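Side-chain contacts in endonuclease V (Homo sapiens, PDB 6OZE), which probably cleaves RNA near inosine, acting as a metal-dependent endoribonuclease of the RNase H-like superfamily: residues Pro112-Val117 with Val213-Ala218; Lys10-Arg15 with Leu88-Val93; Asp44-Ala49 with Ile233-His238. The protein carries 4 engineered substitutions. All blocks are in the same frame, centred on the assembly; numbering follows the deposited sequence. Where two conformers were deposited one is given.

Interaction 1 (Pro112-Val117 with Val213-Ala218); sequences PQVLLV and VRLTSA. Engineered in segment 213-218: Ser217 (natural residue Cys), Ala218 (natural residue Cys).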
ATOM      1  N   PRO A 112       8.046   4.073 -11.533  1.00 25.23           N
ATOM      2  CA  PRO A 112       6.641   3.670 -11.619  1.00 22.91           C
ATOM      3  C   PRO A 112       5.721   4.873 -11.759  1.00 25.75           C
ATOM      4  O   PRO A 112       6.005   5.969 -11.272  1.00 26.06           O
ATOM      5  CB  PRO A 112       6.403   2.958 -10.285  1.00 23.40           C
ATOM      6  CG  PRO A 112       7.438   3.518  -9.351  1.00 24.95           C
ATOM      7  CD  PRO A 112       8.642   3.774 -10.219  1.00 24.98           C
ATOM      8  N   GLN A 113       4.580   4.650 -12.411  1.00 22.71           N
ATOM      9  CA  GLN A 113       3.561   5.690 -12.503  1.00 25.29           C
ATOM     10  C   GLN A 113       2.593   5.658 -11.327  1.00 20.96           C
ATOM     11  O   GLN A 113       1.805   6.604 -11.154  1.00 23.79           O
ATOM     12  CB  GLN A 113       2.791   5.539 -13.821  1.00 25.25           C
ATOM     13  CG  GLN A 113       3.643   5.849 -15.040  1.00 26.29           C
ATOM     14  CD  GLN A 113       3.076   5.247 -16.295  1.00 26.61           C
ATOM     15  OE1 GLN A 113       3.293   4.071 -16.569  1.00 26.60           O
ATOM     16  NE2 GLN A 113       2.328   6.039 -17.062  1.00 31.11           N
ATOM     17  N   VAL A 114       2.643   4.594 -10.533  1.00 19.43           N
ATOM     18  CA  VAL A 114       1.767   4.399  -9.383  1.00 19.62           C
ATOM     19  C   VAL A 114       2.425   3.333  -8.518  1.00 18.45           C
ATOM     20  O   VAL A 114       3.082   2.420  -9.029  1.00 20.19           O
ATOM     21  CB  VAL A 114       0.350   3.963  -9.860  1.00 18.83           C
ATOM     22  CG1 VAL A 114       0.425   2.702 -10.749  1.00 24.14           C
ATOM     23  CG2 VAL A 114      -0.578   3.710  -8.671  1.00 21.70           C
ATOM     24  N   LEU A 115       2.241   3.440  -7.205  1.00 18.23           N
ATOM     25  CA  LEU A 115       2.742   2.443  -6.269  1.00 19.93           C
ATOM     26  C   LEU A 115       1.566   1.746  -5.612  1.00 18.95           C
ATOM     27  O   LEU A 115       0.641   2.410  -5.129  1.00 21.28           O
ATOM     28  CB  LEU A 115       3.566   3.097  -5.152  1.00 20.75           C
ATOM     29  CG  LEU A 115       4.857   3.816  -5.526  1.00 24.76           C
ATOM     30  CD1 LEU A 115       5.462   4.452  -4.258  1.00 25.19           C
ATOM     31  CD2 LEU A 115       5.822   2.827  -6.142  1.00 23.68           C
ATOM     32  N   LEU A 116       1.629   0.426  -5.561  1.00 18.09           N
ATOM     33  CA  LEU A 116       0.772  -0.368  -4.691  1.00 17.86           C
ATOM     34  C   LEU A 116       1.565  -0.640  -3.418  1.00 21.32           C
ATOM     35  O   LEU A 116       2.665  -1.213  -3.472  1.00 20.37           O
ATOM     36  CB  LEU A 116       0.361  -1.676  -5.355  1.00 19.72           C
ATOM     37  CG  LEU A 116      -0.376  -1.560  -6.698  1.00 22.32           C
ATOM     38  CD1 LEU A 116      -0.898  -2.937  -7.118  1.00 23.33           C
ATOM     39  CD2 LEU A 116      -1.531  -0.543  -6.650  1.00 21.87           C
ATOM     40  N   VAL A 117       1.005  -0.243  -2.283  1.00 19.95           N
ATOM     41  CA  VAL A 117       1.702  -0.253  -0.999  1.00 20.41           C
ATOM     42  C   VAL A 117       1.068  -1.300  -0.107  1.00 24.75           C
ATOM     43  O   VAL A 117      -0.156  -1.308   0.073  1.00 24.03           O
ATOM     44  CB  VAL A 117       1.587   1.125  -0.338  1.00 20.35           C
ATOM     45  CG1 VAL A 117       2.280   1.137   1.025  1.00 24.69           C
ATOM     46  CG2 VAL A 117       2.181   2.151  -1.239  1.00 23.36           C
ATOM     47  N   VAL A 213      -9.332   0.595  -6.924  1.00 24.02           N
ATOM     48  CA  VAL A 213      -9.847  -0.764  -6.802  1.00 24.23           C
ATOM     49  C   VAL A 213      -9.733  -1.492  -8.132  1.00 23.38           C
ATOM     50  O   VAL A 213      -9.357  -2.670  -8.184  1.00 25.61           O
ATOM     51  CB  VAL A 213     -11.283  -0.734  -6.252  1.00 26.16           C
ATOM     52  CG1 VAL A 213     -11.933  -2.118  -6.333  1.00 36.24           C
ATOM     53  CG2 VAL A 213     -11.260  -0.241  -4.834  1.00 28.93           C
ATOM     54  N   ARG A 214     -10.060  -0.804  -9.227  1.00 23.95           N
ATOM     55  CA  ARG A 214      -9.946  -1.423 -10.542  0.50 24.84           C
ATOM     56  C   ARG A 214      -8.496  -1.753 -10.877  1.00 23.34           C
ATOM     57  O   ARG A 214      -8.215  -2.813 -11.448  1.00 23.83           O
ATOM     58  CB  ARG A 214     -10.561  -0.518 -11.598  0.50 27.56           C
ATOM     59  CG  ARG A 214     -12.055  -0.328 -11.409  0.50 30.07           C
ATOM     60  CD  ARG A 214     -12.732   0.105 -12.696  0.50 34.75           C
ATOM     61  NE  ARG A 214     -11.995   1.165 -13.380  0.50 33.11           N
ATOM     62  CZ  ARG A 214     -11.230   0.975 -14.449  0.50 32.55           C
ATOM     63  NH1 ARG A 214     -10.599   2.004 -14.999  0.50 32.76           N
ATOM     64  NH2 ARG A 214     -11.095  -0.244 -14.963  0.50 25.89           N
ATOM     65  N   LEU A 215      -7.567  -0.856 -10.547  1.00 21.75           N
ATOM     66  CA  LEU A 215      -6.160  -1.136 -10.810  1.00 22.23           C
ATOM     67  C   LEU A 215      -5.688  -2.338 -10.004  1.00 19.87           C
ATOM     68  O   LEU A 215      -4.954  -3.194 -10.514  1.00 19.82           O
ATOM     69  CB  LEU A 215      -5.298   0.078 -10.434  1.00 20.31           C
ATOM     70  CG  LEU A 215      -3.790  -0.129 -10.575  1.00 22.00           C
ATOM     71  CD1 LEU A 215      -3.437  -0.452 -12.016  1.00 25.44           C
ATOM     72  CD2 LEU A 215      -3.047   1.121 -10.089  1.00 23.52           C
ATOM     73  N   THR A 216      -6.084  -2.410  -8.731  1.00 19.67           N
ATOM     74  CA  THR A 216      -5.678  -3.552  -7.916  1.00 18.03           C
ATOM     75  C   THR A 216      -6.190  -4.855  -8.518  1.00 19.41           C
ATOM     76  O   THR A 216      -5.461  -5.855  -8.576  1.00 20.03           O
ATOM     77  CB  THR A 216      -6.192  -3.361  -6.489  1.00 21.89           C
ATOM     78  OG1 THR A 216      -5.660  -2.135  -5.970  1.00 21.75           O
ATOM     79  CG2 THR A 216      -5.700  -4.495  -5.595  1.00 24.27           C
ATOM     80  N   SER A 217      -7.449  -4.867  -8.962  1.00 20.19           N
ATOM     81  CA  SER A 217      -7.967  -6.053  -9.639  0.58 19.28           C
ATOM     82  C   SER A 217      -7.143  -6.386 -10.878  1.00 20.01           C
ATOM     83  O   SER A 217      -6.800  -7.556 -11.109  1.00 23.26           O
ATOM     84  CB  SER A 217      -9.445  -5.868 -10.004  0.58 20.05           C
ATOM     85  OG  SER A 217     -10.031  -7.110 -10.342  0.58 24.39           O
ATOM     86  N   ALA A 218      -6.808  -5.372 -11.682  1.00 19.16           N
ATOM     87  CA  ALA A 218      -6.066  -5.601 -12.915  1.00 20.68           C
ATOM     88  C   ALA A 218      -4.672  -6.151 -12.645  1.00 20.96           C
ATOM     89  O   ALA A 218      -4.111  -6.867 -13.490  1.00 23.24           O
ATOM     90  CB  ALA A 218      -5.982  -4.296 -13.705  1.00 22.98           C
TER
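Val114 and Leu215 meet tip to tip, the two methyls of the valine spread like a fork before one leucine methyl, which rests in front of both at nearly equal distance. Leu215 CD2 is the atom that does the touching: it lies 3.8 Å from Val114 CG2 and almost as near to Val114 CG1. Two torsions prepare this. Leu215 extends off the helix toward the strand because its CG lies opposite the backbone N (chi1 176°), while the chi1 of 56° at Val114 turns both methyl branches to the front. Leu116, two residues on and pointing to the same side, comes in at a slant and brings its CD2 to 4.1 Å from Leu215 CD2, so that three methyls of the strand side converge on one. Thr216 lies more loosely beside Leu116, its OG1 4.5 Å from Leu116 CD2; that hydroxyl is hydrogen-bonded to Ala212 O in the preceding turn, which settles it within the helix. In the RNase H-like fold this joins helix 209-218 to strand 115-118 and the residue leading into it, with Val40 beside the strand residues and Leu37, a sodium-site residue, against Leu215. Being almost wholly methyl against methyl and buried, the contact draws on dispersion and water exclusion, and shape rather than bond direction sets its fit.

Interaction 2 (Lys10-Arg15 with Leu88-Val93); sequences KREQAR and LAFREV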
ATOM      1  N   LYS A  10       1.868  13.547  15.361  1.00 34.06           N
ATOM      2  CA  LYS A  10       0.491  13.874  15.001  1.00 34.88           C
ATOM      3  C   LYS A  10       0.430  15.153  14.184  1.00 34.79           C
ATOM      4  O   LYS A  10      -0.308  15.241  13.195  1.00 32.80           O
ATOM      5  CB  LYS A  10      -0.357  14.025  16.263  1.00 40.45           C
ATOM      6  CG  LYS A  10      -0.740  12.716  16.925  1.00 45.25           C
ATOM      7  CD  LYS A  10      -1.497  12.990  18.221  1.00 50.20           C
ATOM      8  CE  LYS A  10      -1.671  11.730  19.050  1.00 56.62           C
ATOM      9  NZ  LYS A  10      -2.318  12.047  20.356  1.00 63.92           N
ATOM     10  N   ARG A  11       1.198  16.162  14.589  1.00 33.62           N
ATOM     11  CA  ARG A  11       1.188  17.424  13.865  1.00 32.12           C
ATOM     12  C   ARG A  11       1.757  17.255  12.459  1.00 30.06           C
ATOM     13  O   ARG A  11       1.283  17.887  11.507  1.00 30.75           O
ATOM     14  CB  ARG A  11       1.979  18.462  14.659  1.00 43.10           C
ATOM     15  CG  ARG A  11       1.598  19.869  14.332  1.00 62.36           C
ATOM     16  CD  ARG A  11       2.799  20.647  13.881  1.00 70.71           C
ATOM     17  NE  ARG A  11       3.365  21.444  14.956  1.00 67.56           N
ATOM     18  CZ  ARG A  11       4.208  22.448  14.759  1.00 71.35           C
ATOM     19  NH1 ARG A  11       4.576  22.773  13.526  1.00 80.21           N
ATOM     20  NH2 ARG A  11       4.677  23.129  15.791  1.00 54.96           N
ATOM     21  N   GLU A  12       2.773  16.404  12.303  1.00 28.61           N
ATOM     22  CA  GLU A  12       3.335  16.170  10.979  1.00 26.77           C
ATOM     23  C   GLU A  12       2.371  15.373  10.100  1.00 27.77           C
ATOM     24  O   GLU A  12       2.274  15.621   8.892  1.00 27.39           O
ATOM     25  CB  GLU A  12       4.692  15.467  11.116  1.00 29.66           C
ATOM     26  CG  GLU A  12       5.370  15.069   9.808  1.00 26.68           C
ATOM     27  CD  GLU A  12       5.845  16.252   8.971  1.00 26.37           C
ATOM     28  OE1 GLU A  12       5.555  17.410   9.336  1.00 28.65           O
ATOM     29  OE2 GLU A  12       6.502  16.006   7.932  1.00 29.92           O
ATOM     30  N   GLN A  13       1.649  14.409  10.682  1.00 26.50           N
ATOM     31  CA  GLN A  13       0.608  13.736   9.913  1.00 25.38           C
ATOM     32  C   GLN A  13      -0.425  14.736   9.423  1.00 28.96           C
ATOM     33  O   GLN A  13      -0.829  14.698   8.257  1.00 29.65           O
ATOM     34  CB  GLN A  13      -0.069  12.666  10.765  1.00 27.94           C
ATOM     35  CG  GLN A  13       0.782  11.436  10.966  1.00 28.76           C
ATOM     36  CD  GLN A  13       0.082  10.401  11.824  1.00 29.22           C
ATOM     37  OE1 GLN A  13      -0.621  10.744  12.771  1.00 33.92           O
ATOM     38  NE2 GLN A  13       0.282   9.127  11.500  1.00 28.64           N
ATOM     39  N   ALA A  14      -0.840  15.663  10.292  1.00 27.85           N
ATOM     40  CA  ALA A  14      -1.817  16.672   9.896  1.00 30.92           C
ATOM     41  C   ALA A  14      -1.261  17.572   8.801  1.00 33.28           C
ATOM     42  O   ALA A  14      -1.964  17.901   7.839  1.00 32.69           O
ATOM     43  CB  ALA A  14      -2.256  17.498  11.109  1.00 32.61           C
ATOM     44  N   ARG A  15       0.013  17.967   8.921  1.00 27.27           N
ATOM     45  CA  ARG A  15       0.621  18.810   7.894  1.00 29.29           C
ATOM     46  C   ARG A  15       0.587  18.123   6.542  1.00 31.29           C
ATOM     47  O   ARG A  15       0.234  18.733   5.525  1.00 29.70           O
ATOM     48  CB  ARG A  15       2.078  19.120   8.265  1.00 28.56           C
ATOM     49  CG  ARG A  15       2.791  20.029   7.250  1.00 28.54           C
ATOM     50  CD  ARG A  15       4.243  20.340   7.658  1.00 28.53           C
ATOM     51  NE  ARG A  15       5.162  19.233   7.350  1.00 28.06           N
ATOM     52  CZ  ARG A  15       5.992  19.217   6.304  1.00 30.20           C
ATOM     53  NH1 ARG A  15       6.008  20.228   5.444  1.00 30.93           N
ATOM     54  NH2 ARG A  15       6.827  18.199   6.127  1.00 27.53           N
ATOM     55  N   LEU A  88       2.873   3.835  12.281  0.50 33.42           N
ATOM     56  CA  LEU A  88       3.807   2.919  11.633  0.50 33.02           C
ATOM     57  C   LEU A  88       4.562   3.589  10.497  0.50 31.95           C
ATOM     58  O   LEU A  88       5.739   3.284  10.266  0.50 29.63           O
ATOM     59  CB  LEU A  88       3.063   1.691  11.098  0.50 34.36           C
ATOM     60  CG  LEU A  88       3.882   0.710  10.249  0.50 36.54           C
ATOM     61  CD1 LEU A  88       5.055   0.139  11.036  0.50 38.71           C
ATOM     62  CD2 LEU A  88       3.006  -0.410   9.715  0.50 38.42           C
ATOM     63  N   ALA A  89       3.909   4.505   9.778  1.00 29.09           N
ATOM     64  CA  ALA A  89       4.555   5.119   8.623  1.00 32.77           C
ATOM     65  C   ALA A  89       5.854   5.818   9.006  1.00 26.93           C
ATOM     66  O   ALA A  89       6.783   5.885   8.192  1.00 30.83           O
ATOM     67  CB  ALA A  89       3.603   6.085   7.916  1.00 32.89           C
ATOM     68  N   PHE A  90       5.957   6.330  10.240  1.00 27.63           N
ATOM     69  CA  PHE A  90       7.189   6.981  10.656  1.00 27.95           C
ATOM     70  C   PHE A  90       8.351   6.005  10.751  1.00 35.58           C
ATOM     71  O   PHE A  90       9.509   6.428  10.682  1.00 43.17           O
ATOM     72  CB  PHE A  90       6.983   7.739  11.967  1.00 28.65           C
ATOM     73  CG  PHE A  90       6.148   8.972  11.809  1.00 32.08           C
ATOM     74  CD1 PHE A  90       6.731  10.180  11.458  1.00 30.13           C
ATOM     75  CD2 PHE A  90       4.777   8.920  11.979  1.00 31.73           C
ATOM     76  CE1 PHE A  90       5.955  11.314  11.296  1.00 30.52           C
ATOM     77  CE2 PHE A  90       3.993  10.054  11.807  1.00 33.73           C
ATOM     78  CZ  PHE A  90       4.580  11.251  11.471  1.00 31.19           C
ATOM     79  N   ARG A  91       8.072   4.715  10.904  1.00 28.64           N
ATOM     80  CA  ARG A  91       9.136   3.719  10.915  1.00 37.05           C
ATOM     81  C   ARG A  91       9.557   3.300   9.516  1.00 35.90           C
ATOM     82  O   ARG A  91      10.745   3.047   9.287  1.00 38.34           O
ATOM     83  CB  ARG A  91       8.684   2.476  11.687  1.00 39.04           C
ATOM     84  CG  ARG A  91       7.898   2.795  12.946  1.00 44.59           C
ATOM     85  CD  ARG A  91       8.385   1.981  14.113  1.00 54.22           C
ATOM     86  NE  ARG A  91       8.298   0.546  13.887  1.00 55.04           N
ATOM     87  CZ  ARG A  91       9.122  -0.338  14.439  1.00 52.04           C
ATOM     88  NH1 ARG A  91      10.106   0.063  15.228  1.00 49.19           N
ATOM     89  NH2 ARG A  91       8.966  -1.626  14.193  1.00 52.29           N
ATOM     90  N   GLU A  92       8.615   3.237   8.576  1.00 29.29           N
ATOM     91  CA  GLU A  92       8.810   2.599   7.275  1.00 28.75           C
ATOM     92  C   GLU A  92       9.061   3.574   6.134  1.00 30.25           C
ATOM     93  O   GLU A  92       9.892   3.297   5.259  1.00 27.29           O
ATOM     94  CB  GLU A  92       7.580   1.760   6.915  1.00 34.94           C
ATOM     95  CG  GLU A  92       7.350   0.558   7.803  1.00 38.25           C
ATOM     96  CD  GLU A  92       6.209  -0.306   7.300  1.00 36.00           C
ATOM     97  OE1 GLU A  92       5.678  -0.007   6.211  1.00 42.52           O
ATOM     98  OE2 GLU A  92       5.850  -1.284   7.987  1.00 48.91           O
ATOM     99  N   VAL A  93       8.340   4.699   6.104  1.00 25.57           N
ATOM    100  CA  VAL A  93       8.451   5.619   4.964  1.00 23.87           C
ATOM    101  C   VAL A  93       9.870   6.086   4.682  1.00 23.05           C
ATOM    102  O   VAL A  93      10.241   6.171   3.495  1.00 25.39           O
ATOM    103  CB  VAL A  93       7.424   6.754   5.084  1.00 25.38           C
ATOM    104  CG1 VAL A  93       7.729   7.847   4.076  1.00 30.83           C
ATOM    105  CG2 VAL A  93       6.015   6.233   4.853  1.00 28.04           C
TER
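Phe90 drives its ring edge-first toward helix 3-17 and meets the side chains of Glu12 and Gln13 there, a helix-to-helix contact joining the N-terminal helix 3-17 to helix 89-106 of the RNase H-like fold. The closer partner is Gln13, whose CG lies 3.6 Å from Phe90 CE2 and 3.8 Å from Phe90 CZ. Its amide follows along the same rim, tilted 48° from the ring plane. Glu12 offers its CG at 4.1 Å from Phe90 CE1, so two aliphatic carbons receive the outer end of the ring, both near its plane. The ring itself is held by a second shell: Trp9 stacks on it and His133 of helix 130-138 meets it edge to face. Gln13 is steadied in turn by a hydrogen bond from NE2 to Gly86 O, just ahead of helix 89-106, and by a weak one between OE1 and Arg126. Glu12 bends at chi2 (68°), which carries its carboxylate away from the phenyl group and back to Arg15, one turn on. Cutting Glu12 back to an alanine is likely to leave the CE1 side of the ring less covered and the Arg15 guanidinium without its carboxylate, free to swing. That guanidinium grips side-on, Arg15 NE reaching Glu12 OE1 at 2.7 Å and Arg15 NH2 meeting the syn lone pair of Glu12 OE2 at 2.9 Å, with a nearly straight N-H...O angle of 169°.

Interaction 3 (Asp44-Ala49 with Ile233-His238); sequences DVSFVA and ICSREH. Unlike the reference sequence in segment 44-49: Ala49 (reference Lys).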
ATOM      1  N   ASP A  44       7.357  -3.014  -0.004  1.00 18.04           N
ATOM      2  CA  ASP A  44       7.167  -3.872   1.153  1.00 19.89           C
ATOM      3  C   ASP A  44       8.212  -3.517   2.189  1.00 19.36           C
ATOM      4  O   ASP A  44       9.350  -3.209   1.837  1.00 19.99           O
ATOM      5  CB  ASP A  44       7.413  -5.343   0.818  1.00 22.47           C
ATOM      6  CG  ASP A  44       7.393  -6.228   2.058  1.00 22.28           C
ATOM      7  OD1 ASP A  44       6.315  -6.430   2.657  1.00 24.88           O
ATOM      8  OD2 ASP A  44       8.475  -6.684   2.480  1.00 27.82           O
ATOM      9  N   VAL A  45       7.815  -3.583   3.454  1.00 21.33           N
ATOM     10  CA  VAL A  45       8.742  -3.690   4.573  1.00 20.51           C
ATOM     11  C   VAL A  45       8.360  -4.925   5.365  1.00 22.96           C
ATOM     12  O   VAL A  45       7.188  -5.100   5.720  1.00 24.42           O
ATOM     13  CB  VAL A  45       8.719  -2.443   5.476  1.00 23.90           C
ATOM     14  CG1 VAL A  45       9.687  -2.630   6.659  1.00 27.58           C
ATOM     15  CG2 VAL A  45       9.103  -1.230   4.675  1.00 24.60           C
ATOM     16  N   SER A  46       9.344  -5.774   5.653  1.00 21.66           N
ATOM     17  CA  SER A  46       9.119  -7.009   6.387  1.00 21.07           C
ATOM     18  C   SER A  46      10.142  -7.123   7.495  1.00 23.64           C
ATOM     19  O   SER A  46      11.340  -7.026   7.232  1.00 25.90           O
ATOM     20  CB  SER A  46       9.279  -8.222   5.467  1.00 23.72           C
ATOM     21  OG  SER A  46       8.211  -8.258   4.524  1.00 24.82           O
ATOM     22  N   PHE A  47       9.679  -7.375   8.714  1.00 25.25           N
ATOM     23  CA  PHE A  47      10.584  -7.551   9.838  1.00 26.98           C
ATOM     24  C   PHE A  47      11.226  -8.926   9.822  1.00 30.47           C
ATOM     25  O   PHE A  47      10.628  -9.919   9.392  1.00 32.47           O
ATOM     26  CB  PHE A  47       9.847  -7.365  11.159  1.00 35.93           C
ATOM     27  CG  PHE A  47       9.377  -5.976  11.377  1.00 57.84           C
ATOM     28  CD1 PHE A  47       8.144  -5.568  10.900  1.00 73.70           C
ATOM     29  CD2 PHE A  47      10.178  -5.065  12.036  1.00 68.62           C
ATOM     30  CE1 PHE A  47       7.708  -4.278  11.089  1.00 82.41           C
ATOM     31  CE2 PHE A  47       9.749  -3.779  12.230  1.00 80.89           C
ATOM     32  CZ  PHE A  47       8.507  -3.383  11.755  1.00 86.13           C
ATOM     33  N   VAL A  48      12.470  -8.970  10.292  1.00 27.81           N
ATOM     34  CA  VAL A  48      13.130 -10.235  10.569  1.00 29.33           C
ATOM     35  C   VAL A  48      12.409 -10.929  11.713  1.00 40.47           C
ATOM     36  O   VAL A  48      12.199 -10.336  12.781  1.00 39.89           O
ATOM     37  CB  VAL A  48      14.606  -9.988  10.912  1.00 29.34           C
ATOM     38  CG1 VAL A  48      15.289 -11.279  11.332  1.00 35.07           C
ATOM     39  CG2 VAL A  48      15.289  -9.366   9.710  1.00 30.93           C
ATOM     40  N   ALA A  49      12.035 -12.192  11.494  1.00 50.91           N
ATOM     41  CA  ALA A  49      11.316 -12.967  12.502  1.00 62.96           C
ATOM     42  C   ALA A  49      12.034 -12.911  13.841  1.00 63.60           C
ATOM     43  O   ALA A  49      13.257 -13.058  13.916  1.00 66.47           O
ATOM     44  CB  ALA A  49      11.187 -14.420  12.042  1.00 67.63           C
ATOM     45  N   ILE A 233       8.048 -11.150  -1.766  1.00 21.96           N
ATOM     46  CA  ILE A 233       8.993 -12.218  -2.079  1.00 22.37           C
ATOM     47  C   ILE A 233      10.416 -11.688  -2.053  1.00 21.84           C
ATOM     48  O   ILE A 233      11.312 -12.319  -1.484  1.00 24.31           O
ATOM     49  CB  ILE A 233       8.647 -12.857  -3.436  1.00 25.81           C
ATOM     50  CG1 ILE A 233       7.318 -13.621  -3.336  1.00 25.86           C
ATOM     51  CG2 ILE A 233       9.770 -13.791  -3.905  1.00 30.60           C
ATOM     52  CD1 ILE A 233       6.727 -14.021  -4.670  1.00 30.16           C
ATOM     53  N   CYS A 234      10.652 -10.521  -2.666  1.00 19.55           N
ATOM     54  CA  CYS A 234      12.003  -9.953  -2.651  1.00 20.89           C
ATOM     55  C   CYS A 234      12.510  -9.744  -1.224  1.00 21.95           C
ATOM     56  O   CYS A 234      13.679 -10.031  -0.919  1.00 21.89           O
ATOM     57  CB  CYS A 234      12.011  -8.624  -3.406  1.00 24.02           C
ATOM     58  SG  CYS A 234      12.069  -8.812  -5.189  1.00 31.72           S
ATOM     59  N   SER A 235      11.658  -9.226  -0.338  1.00 21.32           N
ATOM     60  CA  SER A 235      12.110  -8.985   1.032  1.00 19.33           C
ATOM     61  C   SER A 235      12.429 -10.294   1.741  1.00 22.53           C
ATOM     62  O   SER A 235      13.440 -10.392   2.454  1.00 23.19           O
ATOM     63  CB  SER A 235      11.063  -8.222   1.835  1.00 21.28           C
ATOM     64  OG  SER A 235      10.962  -6.893   1.405  1.00 22.95           O
ATOM     65  N   ARG A 236      11.570 -11.300   1.581  1.00 23.20           N
ATOM     66  CA  ARG A 236      11.815 -12.583   2.234  1.00 22.84           C
ATOM     67  C   ARG A 236      13.102 -13.211   1.727  1.00 25.41           C
ATOM     68  O   ARG A 236      13.928 -13.687   2.522  1.00 23.94           O
ATOM     69  CB  ARG A 236      10.628 -13.522   2.022  1.00 28.36           C
ATOM     70  CG  ARG A 236       9.473 -13.232   2.968  1.00 45.01           C
ATOM     71  CD  ARG A 236       8.341 -14.224   2.783  1.00 62.81           C
ATOM     72  NE  ARG A 236       7.799 -14.167   1.431  1.00 69.80           N
ATOM     73  CZ  ARG A 236       6.714 -14.818   1.032  1.00 74.84           C
ATOM     74  NH1 ARG A 236       6.041 -15.579   1.884  1.00 79.64           N
ATOM     75  NH2 ARG A 236       6.297 -14.700  -0.221  1.00 75.21           N
ATOM     76  N   GLU A 237      13.326 -13.165   0.412  1.00 22.85           N
ATOM     77  CA  GLU A 237      14.554 -13.728  -0.139  1.00 22.20           C
ATOM     78  C   GLU A 237      15.778 -12.969   0.354  1.00 22.09           C
ATOM     79  O   GLU A 237      16.813 -13.575   0.655  1.00 24.82           O
ATOM     80  CB  GLU A 237      14.525 -13.690  -1.665  1.00 26.48           C
ATOM     81  CG  GLU A 237      13.522 -14.638  -2.299  1.00 39.51           C
ATOM     82  CD  GLU A 237      13.502 -14.525  -3.812  1.00 60.11           C
ATOM     83  OE1 GLU A 237      14.105 -13.569  -4.346  1.00 65.30           O
ATOM     84  OE2 GLU A 237      12.884 -15.394  -4.464  1.00 67.76           O
ATOM     85  N   HIS A 238      15.690 -11.636   0.411  1.00 21.47           N
ATOM     86  CA  HIS A 238      16.845 -10.852   0.844  1.00 22.55           C
ATOM     87  C   HIS A 238      17.182 -11.126   2.302  1.00 22.57           C
ATOM     88  O   HIS A 238      18.354 -11.190   2.670  1.00 24.14           O
ATOM     89  CB  HIS A 238      16.571  -9.364   0.641  1.00 21.74           C
ATOM     90  CG  HIS A 238      17.793  -8.518   0.683  1.00 23.52           C
ATOM     91  ND1 HIS A 238      18.774  -8.577  -0.286  1.00 31.10           N
ATOM     92  CD2 HIS A 238      18.210  -7.604   1.589  1.00 25.48           C
ATOM     93  CE1 HIS A 238      19.739  -7.727   0.019  1.00 35.71           C
ATOM     94  NE2 HIS A 238      19.420  -7.122   1.150  1.00 30.83           N
TER
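Ser235 has the most surface covered in this contact, and it earns that by reaching from its helix to two residues of one strand, Asp44 and Ser46. Its hydroxyl donates to Asp44 OD2, with Ser235 OG and Asp44 OD2 2.7 Å apart, and arrives on the anti lone pair, the one turned away from the other carboxylate oxygen. Ser235 OG is also hydrogen-bonded to Ser58 OG, on the neighbouring strand 54-63, so the helix hydroxyl spans two adjacent strands. The syn lone pair of Asp44 OD2 is taken by Ser46 OG at 2.6 Å. One carboxylate oxygen is thus gripped by two hydroxyls, one from its own strand and one from the helix, which would restrain the rotation of the carboxylate. Asp44 presents this oxygen because its CG stands anti to the backbone N (chi1 173°), directing the group off the strand toward the helix.

Strand 39-47 is the first strand in chain order of the RNase H-like sheet, and helix 226-242 packs across it here; the nearest CA atoms across the contact, of Ser46 and Ser235, are 6.4 Å apart, a spacing that small side chains permit. In this superfamily the first strand commonly carries an acidic residue of the metal-dependent active site, and the placing of Asp44 is consistent with such a role. Strand alternation sends Asp44 and Ser46 to the helix 226-242 side, while Val45 between them faces Glu92 and Leu96 of helix 89-106. Ser46 also touches Ser235 without a polar bond, its CB lying 4.0 Å from Ser235 CB.

In the fold
The three contacts are spread widely, their centres 21 to 22 Å apart, yet one mixed sheet ties them together. Interactions 1 and 3 both reach it, through the neighbouring parallel strands 115-118 and 39-47, and their helices 209-218 and 226-242 are consecutive. Interaction 2 lies on the other side of the chain's centre from interaction 1, but touches interaction 3 where Glu92 of helix 89-106 packs on Val45. Along the chain, interaction 2 closes before interaction 1 opens; interaction 1 is nested within the loop closed by interaction 3, whose segments alternate with those of interaction 2. Together the contacts bring the N-terminal helix 3-17 and the C-terminal helix 226-242 against the body of the RNase H-like fold.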